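Local coordinates for CdnC (Chryseobacterium gregarium DSM 19109, PDB 7MGV), which probably uses ATP to close omega-ester (macrolactone) rings in the core of a ribosomally made precursor peptide, as an ATP-grasp ligase of graspetide biosynthesis, at residues I26-A31 / V50-V55. Numbering follows the deposited sequence.
Sequences IITHTA and VIRFNV
Ile26 and Thr28 pair with residues 51-55 through a parallel ladder of four backbone hydrogen bonds. Ile26 N donates to Ile51 O, and Phe53 N returns a bond to Ile26 O at 2.9 Å. Further on, Thr28 N reaches Phe53 O at 3.2 Å. The last bond runs from Val55 N to Thr28 O at 2.6 Å. The strand axes diverge by 28°.

Apolar side chains meet on both faces. On one, Ile27 and Phe53 lie side by side and point the same way, with Ile27 CD1 3.7 Å from Phe53 CD2. Ile27 CG2 also meets Val55 CB at 4.1 Å. Helix 110-130 covers this face through Leu124 and Leu128. On the other, Ile26 CD1 touches Val50 CG1 at 4.0 Å, and helix 35-46 packs there.

Polar side chains gather beyond Ile26 on that second face. Arg52 CG is anti to the backbone N (chi1 -165°), and the extended chain carries the guanidinium across Thr28, nearly at a right angle, with Thr28 OG1 over one guanidinium face, toward its rim. Asn54 OD1 sits 3.4 Å from Thr30 CG2. Thr30 OG1 instead hydrogen-bonds Asp56.

Strand 22-28, helix 35-46 and strand 48-54 form a beta-alpha-beta unit, with strand 48-54 at the edge of the parallel sheet in the MvdD-type pre-ATP-grasp domain.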
loop_
_atom_site.group_PDB
_atom_site.type_symbol
_atom_site.label_atom_id
_atom_site.label_comp_id
_atom_site.label_asym_id
_atom_site.label_seq_id
_atom_site.Cartn_x
_atom_site.Cartn_y
_atom_site.Cartn_z
ATOM N N ILE A 26 18.436 -8.929 -1.463
ATOM C CA ILE A 26 17.844 -8.507 -2.727
ATOM C C ILE A 26 16.610 -9.358 -2.988
ATOM O O ILE A 26 16.691 -10.592 -2.994
ATOM C CB ILE A 26 18.841 -8.622 -3.894
ATOM C CG1 ILE A 26 20.021 -7.669 -3.688
ATOM C CG2 ILE A 26 18.143 -8.333 -5.214
ATOM C CD1 ILE A 26 20.966 -7.607 -4.868
ATOM N N ILE A 27 15.475 -8.698 -3.205
ATOM C CA ILE A 27 14.212 -9.365 -3.497
ATOM C C ILE A 27 13.983 -9.319 -5.003
ATOM O O ILE A 27 13.956 -8.236 -5.601
ATOM C CB ILE A 27 13.044 -8.707 -2.744
ATOM C CG1 ILE A 27 13.417 -8.473 -1.279
ATOM C CG2 ILE A 27 11.790 -9.561 -2.857
ATOM C CD1 ILE A 27 13.549 -9.741 -0.467
ATOM N N THR A 28 13.812 -10.487 -5.611
ATOM C CA THR A 28 13.592 -10.600 -7.049
ATOM C C THR A 28 12.678 -11.799 -7.298
ATOM O O THR A 28 12.034 -12.306 -6.377
ATOM C CB THR A 28 14.929 -10.734 -7.802
ATOM O OG1 THR A 28 15.837 -11.533 -7.032
ATOM C CG2 THR A 28 15.545 -9.372 -8.073
ATOM N N HIS A 29 12.618 -12.239 -8.552
ATOM C CA HIS A 29 11.966 -13.483 -8.930
ATOM C C HIS A 29 12.920 -14.277 -9.814
ATOM O O HIS A 29 13.964 -13.780 -10.243
ATOM C CB HIS A 29 10.628 -13.232 -9.641
ATOM C CG HIS A 29 10.753 -12.462 -10.918
ATOM N ND1 HIS A 29 10.577 -13.040 -12.157
ATOM C CD2 HIS A 29 11.031 -11.157 -11.148
ATOM C CE1 HIS A 29 10.742 -12.124 -13.094
ATOM N NE2 HIS A 29 11.019 -10.973 -12.509
ATOM N N THR A 30 12.552 -15.532 -10.080
ATOM C CA THR A 30 13.464 -16.441 -10.769
ATOM C C THR A 30 13.753 -16.001 -12.199
ATOM O O THR A 30 14.869 -16.206 -12.691
ATOM C CB THR A 30 12.897 -17.860 -10.766
ATOM O OG1 THR A 30 11.583 -17.851 -11.337
ATOM C CG2 THR A 30 12.829 -18.400 -9.347
ATOM N N ALA A 31 12.777 -15.402 -12.884
ATOM C CA ALA A 31 12.993 -15.047 -14.281
ATOM C C ALA A 31 13.940 -13.862 -14.426
ATOM O O ALA A 31 14.652 -13.763 -15.431
ATOM C CB ALA A 31 11.659 -14.757 -14.969
ATOM N N VAL A 50 25.802 -10.771 -1.181
ATOM C CA VAL A 50 24.451 -10.658 -1.718
ATOM C C VAL A 50 23.660 -11.885 -1.287
ATOM O O VAL A 50 24.110 -13.021 -1.476
ATOM C CB VAL A 50 24.464 -10.525 -3.250
ATOM C CG1 VAL A 50 23.101 -10.873 -3.828
ATOM C CG2 VAL A 50 24.871 -9.122 -3.658
ATOM N N ILE A 51 22.486 -11.655 -0.704
ATOM C CA ILE A 51 21.547 -12.717 -0.363
ATOM C C ILE A 51 20.340 -12.571 -1.278
ATOM O O ILE A 51 19.631 -11.558 -1.227
ATOM C CB ILE A 51 21.133 -12.664 1.115
ATOM C CG1 ILE A 51 22.352 -12.866 2.016
ATOM C CG2 ILE A 51 20.075 -13.717 1.407
ATOM C CD1 ILE A 51 22.026 -12.843 3.491
ATOM N N ARG A 52 20.109 -13.579 -2.115
ATOM C CA ARG A 52 19.041 -13.540 -3.105
ATOM C C ARG A 52 17.797 -14.216 -2.542
ATOM O O ARG A 52 17.821 -15.411 -2.226
ATOM C CB ARG A 52 19.483 -14.221 -4.399
ATOM C CG ARG A 52 18.591 -13.933 -5.596
ATOM C CD ARG A 52 19.211 -14.464 -6.877
ATOM N NE ARG A 52 18.732 -13.753 -8.059
ATOM C CZ ARG A 52 17.926 -14.280 -8.975
ATOM N NH1 ARG A 52 17.504 -15.531 -8.849
ATOM N NH2 ARG A 52 17.544 -13.559 -10.018
ATOM N N PHE A 53 16.716 -13.452 -2.420
ATOM C CA PHE A 53 15.418 -13.961 -1.984
ATOM C C PHE A 53 14.481 -13.868 -3.183
ATOM O O PHE A 53 13.904 -12.810 -3.451
ATOM C CB PHE A 53 14.892 -13.174 -0.786
ATOM C CG PHE A 53 13.669 -13.777 -0.138
ATOM C CD1 PHE A 53 13.175 -15.007 -0.544
ATOM C CD2 PHE A 53 13.016 -13.107 0.884
ATOM C CE1 PHE A 53 12.052 -15.553 0.054
ATOM C CE2 PHE A 53 11.896 -13.649 1.486
ATOM C CZ PHE A 53 11.413 -14.873 1.069
ATOM N N ASN A 54 14.331 -14.977 -3.901
ATOM C CA ASN A 54 13.450 -15.014 -5.059
ATOM C C ASN A 54 12.016 -15.203 -4.584
ATOM O O ASN A 54 11.695 -16.194 -3.917
ATOM C CB ASN A 54 13.874 -16.116 -6.024
ATOM C CG ASN A 54 14.844 -15.615 -7.075
ATOM O OD1 ASN A 54 15.129 -16.304 -8.052
ATOM N ND2 ASN A 54 15.353 -14.402 -6.879
ATOM N N VAL A 55 11.156 -14.249 -4.938
ATOM C CA VAL A 55 9.880 -14.092 -4.254
ATOM C C VAL A 55 8.806 -15.037 -4.779
ATOM O O VAL A 55 7.861 -15.355 -4.046
ATOM C CB VAL A 55 9.441 -12.620 -4.354
ATOM C CG1 VAL A 55 8.687 -12.351 -5.650
ATOM C CG2 VAL A 55 8.635 -12.224 -3.146
#